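Local coordinates for protein DNA ligase (Archaeoglobus fulgidus, PDB 3GDE) that probably seals nicks in double-stranded DNA during replication, recombination and repair, using ATP to join a 3'-hydroxyl to a 5'-phosphate, at residues A111-T116 with A150-A155; M425-L430 with E504-E509. All blocks are in the same frame, centred on the assembly; numbering follows the deposited sequence.

Contact 1: residues A111-T116 with A150-A155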
loop_
_atom_site.group_PDB
_atom_site.type_symbol
_atom_site.label_atom_id
_atom_site.label_comp_id
_atom_site.label_asym_id
_atom_site.label_seq_id
_atom_site.Cartn_x
_atom_site.Cartn_y
_atom_site.Cartn_z
ATOM N N ALA A 111 5.024 4.425 39.329
ATOM C CA ALA A 111 4.973 5.849 38.992
ATOM C C ALA A 111 3.633 6.055 38.313
ATOM O O ALA A 111 3.026 5.083 37.867
ATOM C CB ALA A 111 6.095 6.216 38.055
ATOM N N PHE A 112 3.127 7.281 38.220
ATOM C CA PHE A 112 1.910 7.374 37.435
ATOM C C PHE A 112 2.172 7.454 35.933
ATOM O O PHE A 112 3.154 8.054 35.477
ATOM C CB PHE A 112 0.789 8.276 38.007
ATOM C CG PHE A 112 0.994 9.740 37.830
ATOM C CD1 PHE A 112 0.957 10.576 38.935
ATOM C CD2 PHE A 112 1.153 10.299 36.575
ATOM C CE1 PHE A 112 1.110 11.941 38.801
ATOM C CE2 PHE A 112 1.316 11.667 36.430
ATOM C CZ PHE A 112 1.297 12.489 37.550
ATOM N N GLU A 113 1.310 6.754 35.204
ATOM C CA GLU A 113 1.523 6.441 33.813
ATOM C C GLU A 113 0.324 6.887 33.004
ATOM O O GLU A 113 -0.671 7.346 33.576
ATOM C CB GLU A 113 1.793 4.945 33.652
ATOM C CG GLU A 113 3.164 4.532 34.190
ATOM C CD GLU A 113 3.454 3.062 34.016
ATOM O OE1 GLU A 113 2.505 2.256 34.101
ATOM O OE2 GLU A 113 4.635 2.705 33.797
ATOM N N GLU A 114 0.435 6.748 31.683
ATOM C CA GLU A 114 -0.501 7.314 30.708
ATOM C C GLU A 114 0.226 8.400 29.916
ATOM O O GLU A 114 0.969 9.196 30.484
ATOM C CB GLU A 114 -1.780 7.879 31.377
ATOM C CG GLU A 114 -2.957 6.865 31.523
ATOM C CD GLU A 114 -3.690 6.908 32.889
ATOM O OE1 GLU A 114 -4.357 5.895 33.232
ATOM O OE2 GLU A 114 -3.603 7.933 33.619
ATOM N N LEU A 115 0.064 8.407 28.601
ATOM C CA LEU A 115 0.455 9.583 27.832
ATOM C C LEU A 115 -0.604 9.952 26.839
ATOM O O LEU A 115 -1.429 9.135 26.475
ATOM C CB LEU A 115 1.825 9.469 27.144
ATOM C CG LEU A 115 2.391 8.244 26.434
ATOM C CD1 LEU A 115 3.145 7.429 27.446
ATOM C CD2 LEU A 115 1.378 7.403 25.667
ATOM N N THR A 116 -0.571 11.215 26.440
ATOM C CA THR A 116 -1.547 11.764 25.530
ATOM C C THR A 116 -1.244 11.307 24.118
ATOM O O THR A 116 -0.086 11.040 23.766
ATOM C CB THR A 116 -1.562 13.315 25.584
ATOM O OG1 THR A 116 -0.306 13.827 25.125
ATOM C CG2 THR A 116 -1.828 13.806 27.009
ATOM N N ALA A 150 4.231 4.871 29.714
ATOM C CA ALA A 150 3.025 4.223 29.221
ATOM C C ALA A 150 2.437 3.183 30.181
ATOM O O ALA A 150 3.164 2.531 30.925
ATOM C CB ALA A 150 3.305 3.580 27.874
ATOM N N THR A 151 1.114 3.036 30.163
ATOM C CA THR A 151 0.463 1.912 30.838
ATOM C C THR A 151 0.744 0.615 30.047
ATOM O O THR A 151 1.149 0.676 28.889
ATOM C CB THR A 151 -1.067 2.122 30.987
ATOM O OG1 THR A 151 -1.694 2.104 29.705
ATOM C CG2 THR A 151 -1.387 3.445 31.708
ATOM N N PRO A 152 0.566 -0.557 30.682
ATOM C CA PRO A 152 0.717 -1.824 29.963
ATOM C C PRO A 152 -0.097 -1.873 28.663
ATOM O O PRO A 152 0.444 -2.237 27.622
ATOM C CB PRO A 152 0.214 -2.862 30.983
ATOM C CG PRO A 152 0.552 -2.252 32.311
ATOM C CD PRO A 152 0.240 -0.777 32.112
ATOM N N LEU A 153 -1.364 -1.473 28.717
ATOM C CA LEU A 153 -2.216 -1.450 27.519
ATOM C C LEU A 153 -1.800 -0.408 26.479
ATOM O O LEU A 153 -1.975 -0.619 25.272
ATOM C CB LEU A 153 -3.677 -1.245 27.916
ATOM C CG LEU A 153 -4.748 -2.009 27.150
ATOM C CD1 LEU A 153 -4.321 -3.466 26.838
ATOM C CD2 LEU A 153 -6.018 -1.975 27.956
ATOM N N GLU A 154 -1.253 0.717 26.933
ATOM C CA GLU A 154 -0.675 1.691 26.003
ATOM C C GLU A 154 0.535 1.103 25.291
ATOM O O GLU A 154 0.704 1.300 24.093
ATOM C CB GLU A 154 -0.260 2.979 26.719
ATOM C CG GLU A 154 -1.371 3.969 26.897
ATOM C CD GLU A 154 -0.988 5.159 27.787
ATOM O OE1 GLU A 154 -0.044 5.045 28.595
ATOM O OE2 GLU A 154 -1.645 6.217 27.684
ATOM N N ALA A 155 1.378 0.399 26.043
ATOM C CA ALA A 155 2.599 -0.176 25.498
ATOM C C ALA A 155 2.276 -1.223 24.432
ATOM O O ALA A 155 2.994 -1.369 23.442
ATOM C CB ALA A 155 3.455 -0.777 26.615
#

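Contact 2: residues M425-L430 with E504-E509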
loop_
_atom_site.group_PDB
_atom_site.type_symbol
_atom_site.label_atom_id
_atom_site.label_comp_id
_atom_site.label_asym_id
_atom_site.label_seq_id
_atom_site.Cartn_x
_atom_site.Cartn_y
_atom_site.Cartn_z
ATOM N N MET A 425 -0.327 -14.178 -18.428
ATOM C CA MET A 425 -1.240 -14.126 -17.293
ATOM C C MET A 425 -0.780 -13.210 -16.140
ATOM O O MET A 425 0.331 -12.674 -16.149
ATOM C CB MET A 425 -1.647 -15.530 -16.820
ATOM C CG MET A 425 -0.553 -16.530 -16.629
ATOM S SD MET A 425 -1.241 -18.191 -16.309
ATOM C CE MET A 425 -2.410 -17.899 -14.971
ATOM N N GLU A 426 -1.670 -12.994 -15.177
ATOM C CA GLU A 426 -1.387 -12.115 -14.048
ATOM C C GLU A 426 -0.456 -12.792 -13.068
ATOM O O GLU A 426 -0.468 -14.014 -12.947
ATOM C CB GLU A 426 -2.680 -11.726 -13.323
ATOM C CG GLU A 426 -3.644 -10.908 -14.161
ATOM C CD GLU A 426 -3.015 -9.652 -14.694
ATOM O OE1 GLU A 426 -2.790 -9.589 -15.914
ATOM O OE2 GLU A 426 -2.723 -8.734 -13.893
ATOM N N THR A 427 0.373 -11.994 -12.401
ATOM C CA THR A 427 1.018 -12.439 -11.178
ATOM C C THR A 427 0.259 -11.799 -10.032
ATOM O O THR A 427 -0.547 -10.880 -10.244
ATOM C CB THR A 427 2.522 -12.102 -11.103
ATOM O OG1 THR A 427 2.725 -10.680 -11.176
ATOM C CG2 THR A 427 3.295 -12.809 -12.209
ATOM N N LEU A 428 0.486 -12.305 -8.824
ATOM C CA LEU A 428 -0.166 -11.769 -7.638
ATOM C C LEU A 428 0.875 -11.311 -6.661
ATOM O O LEU A 428 1.971 -11.866 -6.602
ATOM C CB LEU A 428 -1.051 -12.828 -6.977
ATOM C CG LEU A 428 -2.350 -13.181 -7.703
ATOM C CD1 LEU A 428 -2.851 -14.540 -7.223
ATOM C CD2 LEU A 428 -3.397 -12.079 -7.516
ATOM N N ASP A 429 0.551 -10.285 -5.893
ATOM C CA ASP A 429 1.404 -9.958 -4.788
ATOM C C ASP A 429 0.720 -10.279 -3.461
ATOM O O ASP A 429 -0.397 -9.827 -3.186
ATOM C CB ASP A 429 1.950 -8.548 -4.924
ATOM C CG ASP A 429 3.275 -8.519 -5.712
ATOM O OD1 ASP A 429 3.288 -8.227 -6.940
ATOM O OD2 ASP A 429 4.314 -8.830 -5.079
ATOM N N LEU A 430 1.387 -11.140 -2.695
ATOM C CA LEU A 430 0.800 -11.787 -1.544
ATOM C C LEU A 430 1.710 -11.623 -0.332
ATOM O O LEU A 430 2.929 -11.596 -0.458
ATOM C CB LEU A 430 0.525 -13.279 -1.845
ATOM C CG LEU A 430 -0.403 -13.586 -3.040
ATOM C CD1 LEU A 430 -0.291 -15.046 -3.507
ATOM C CD2 LEU A 430 -1.875 -13.209 -2.752
ATOM N N GLU A 504 6.009 -11.148 -5.139
ATOM C CA GLU A 504 5.335 -11.351 -6.425
ATOM C C GLU A 504 5.345 -12.850 -6.765
ATOM O O GLU A 504 6.408 -13.484 -6.809
ATOM C CB GLU A 504 5.977 -10.538 -7.549
ATOM C CG GLU A 504 5.205 -10.655 -8.882
ATOM C CD GLU A 504 5.785 -9.831 -10.011
ATOM O OE1 GLU A 504 6.650 -8.958 -9.753
ATOM O OE2 GLU A 504 5.353 -10.048 -11.175
ATOM N N VAL A 505 4.155 -13.395 -7.002
ATOM C CA VAL A 505 3.946 -14.828 -7.169
ATOM C C VAL A 505 3.215 -15.111 -8.488
ATOM O O VAL A 505 2.163 -14.516 -8.766
ATOM C CB VAL A 505 3.115 -15.409 -5.995
ATOM C CG1 VAL A 505 2.892 -16.905 -6.158
ATOM C CG2 VAL A 505 3.790 -15.125 -4.660
ATOM N N ALA A 506 3.785 -16.017 -9.289
ATOM C CA ALA A 506 3.113 -16.548 -10.469
ATOM C C ALA A 506 2.414 -17.860 -10.110
ATOM O O ALA A 506 2.740 -18.498 -9.112
ATOM C CB ALA A 506 4.114 -16.766 -11.602
ATOM N N TYR A 507 1.464 -18.275 -10.936
ATOM C CA TYR A 507 0.713 -19.496 -10.682
ATOM C C TYR A 507 0.192 -20.067 -11.999
ATOM O O TYR A 507 0.122 -19.351 -13.001
ATOM C CB TYR A 507 -0.459 -19.196 -9.733
ATOM C CG TYR A 507 -1.416 -18.157 -10.271
ATOM C CD1 TYR A 507 -2.583 -18.536 -10.924
ATOM C CD2 TYR A 507 -1.148 -16.789 -10.130
ATOM C CE1 TYR A 507 -3.463 -17.591 -11.436
ATOM C CE2 TYR A 507 -2.031 -15.823 -10.644
ATOM C CZ TYR A 507 -3.186 -16.237 -11.294
ATOM O OH TYR A 507 -4.075 -15.303 -11.805
ATOM N N GLN A 508 -0.178 -21.347 -11.995
ATOM C CA GLN A 508 -0.844 -21.960 -13.155
ATOM C C GLN A 508 -2.361 -21.781 -13.091
ATOM O O GLN A 508 -3.010 -21.503 -14.105
ATOM C CB GLN A 508 -0.491 -23.448 -13.287
ATOM C CG GLN A 508 0.941 -23.721 -13.779
ATOM C CD GLN A 508 1.289 -22.978 -15.057
ATOM O OE1 GLN A 508 0.553 -23.037 -16.043
ATOM N NE2 GLN A 508 2.412 -22.260 -15.040
ATOM N N GLU A 509 -2.912 -21.933 -11.888
ATOM C CA GLU A 509 -4.352 -21.896 -11.681
ATOM C C GLU A 509 -4.716 -21.487 -10.251
ATOM O O GLU A 509 -3.977 -21.766 -9.314
ATOM C CB GLU A 509 -4.954 -23.269 -12.004
ATOM C CG GLU A 509 -6.468 -23.256 -12.174
ATOM C CD GLU A 509 -7.061 -24.625 -12.512
ATOM O OE1 GLU A 509 -6.496 -25.676 -12.100
ATOM O OE2 GLU A 509 -8.115 -24.632 -13.194
HETATM O O HOH W 1 0.925 -16.188 -13.152
#

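Contact 1: residues A111-T116 with A150-A155
E154 reaches across from the first turn of helix 152-162 and accepts the backbone N-H of L115: L115 N to E154 OE2 is 2.9 Å, with an angle of 158° at the hydrogen. The donor comes to the syn side of the carboxylate, somewhat out of its plane. L115 returns the contact through its two methyl branches. L115 CD2 lies 3.8 Å from E154 OE2, while L115 CD1 is 3.9 Å from A150 CB. The CG of E114 rests on the CG2 methyl of T151 at 3.8 Å, where E114 is exposed.

What aims the carboxylate is a capping box. T151 N donates to E154 OE1 (2.8 Å) on the anti side, and E154 N gives its hydrogen to T151 OG1 (3.1 Å). The T151 hydroxyl can do this because it sits between its own backbone N and carbonyl carbon (chi1 67°). One glutamate thus caps its helix and holds the loop, OE1 serving the cap and OE2 the loop, with a further weak bond from A7 N to OE2.

In the all-helical N-terminal region, the loop between helices 94-108 and 117-129 is pinned here to the start of helix 152-162. Helix 6-16 packs alongside through F6 and A7, and P152 leans on helix 94-108.

Contact 2: residues M425-L430 with E504-E509
L428 and V505 form an antiparallel hydrogen-bonded pair, L428 N to V505 O at 2.8 Å and V505 N to L428 O at 2.7 Å, followed by the non-hydrogen-bonded pair D429 and E504; the short strand segments run at 129° to each other.

On the face carrying D429 and E504, the glutamate extends with CG anti to its backbone N (chi1 -175°), which brings its carboxylate beside T427. The T427 hydroxyl OG1 donates to E504 OE2 at 2.7 Å, arriving on the anti side and well out of the carboxylate plane. The other oxygen, OE1, is held by R529 and R531, and D429 OD1 pairs with K534. These basic partners probably offset the repulsion between the two acids, whose D429 OD1 and E504 OE1 are 4.4 Å apart.

Past T427 and A506 the chains part, and the Y507 ring fills in between, approached obliquely by L428 CD1, 3.7 Å from Y507 CE2, and by the M425 methyl CE, 3.7 Å from Y507 CE1. A water spans the gap between backbones, its oxygen donating to E426 O at 2.6 Å and accepting from Y507 N. L428, L430 and V505 all touch L522, and L430 and V505 also reach L451, while L548 of helix 542-550 covers L428 and Y507.

E426 turns away to a salt bridge with R544, its side chain near the predicted ATP-binding K420. The pairing belongs to the curled antiparallel sheet of the OB-fold domain, joining strand 428-437, the first of that sheet along the chain, to strand 502-506.

In the fold
Contact 1 closes before contact 2 opens along the chain, and the two lie on opposite sides of the molecule's centre, about 44 Å apart between centres and about 26 Å at their nearest atoms. They share no helix or sheet: 111-116 with 150-155 belongs to the helical N-terminal DNA-binding domain, whereas 425-430 with 504-509 lies in the C-terminal OB-fold domain. Between them in sequence comes the adenylation domain, with the predicted lysine that carries AMP. Each contact therefore joins parts of a single outer domain, and neither links one outer domain to the other. Contact 2 lies nearer the predicted nucleotide site, whereas contact 1 is remote from it.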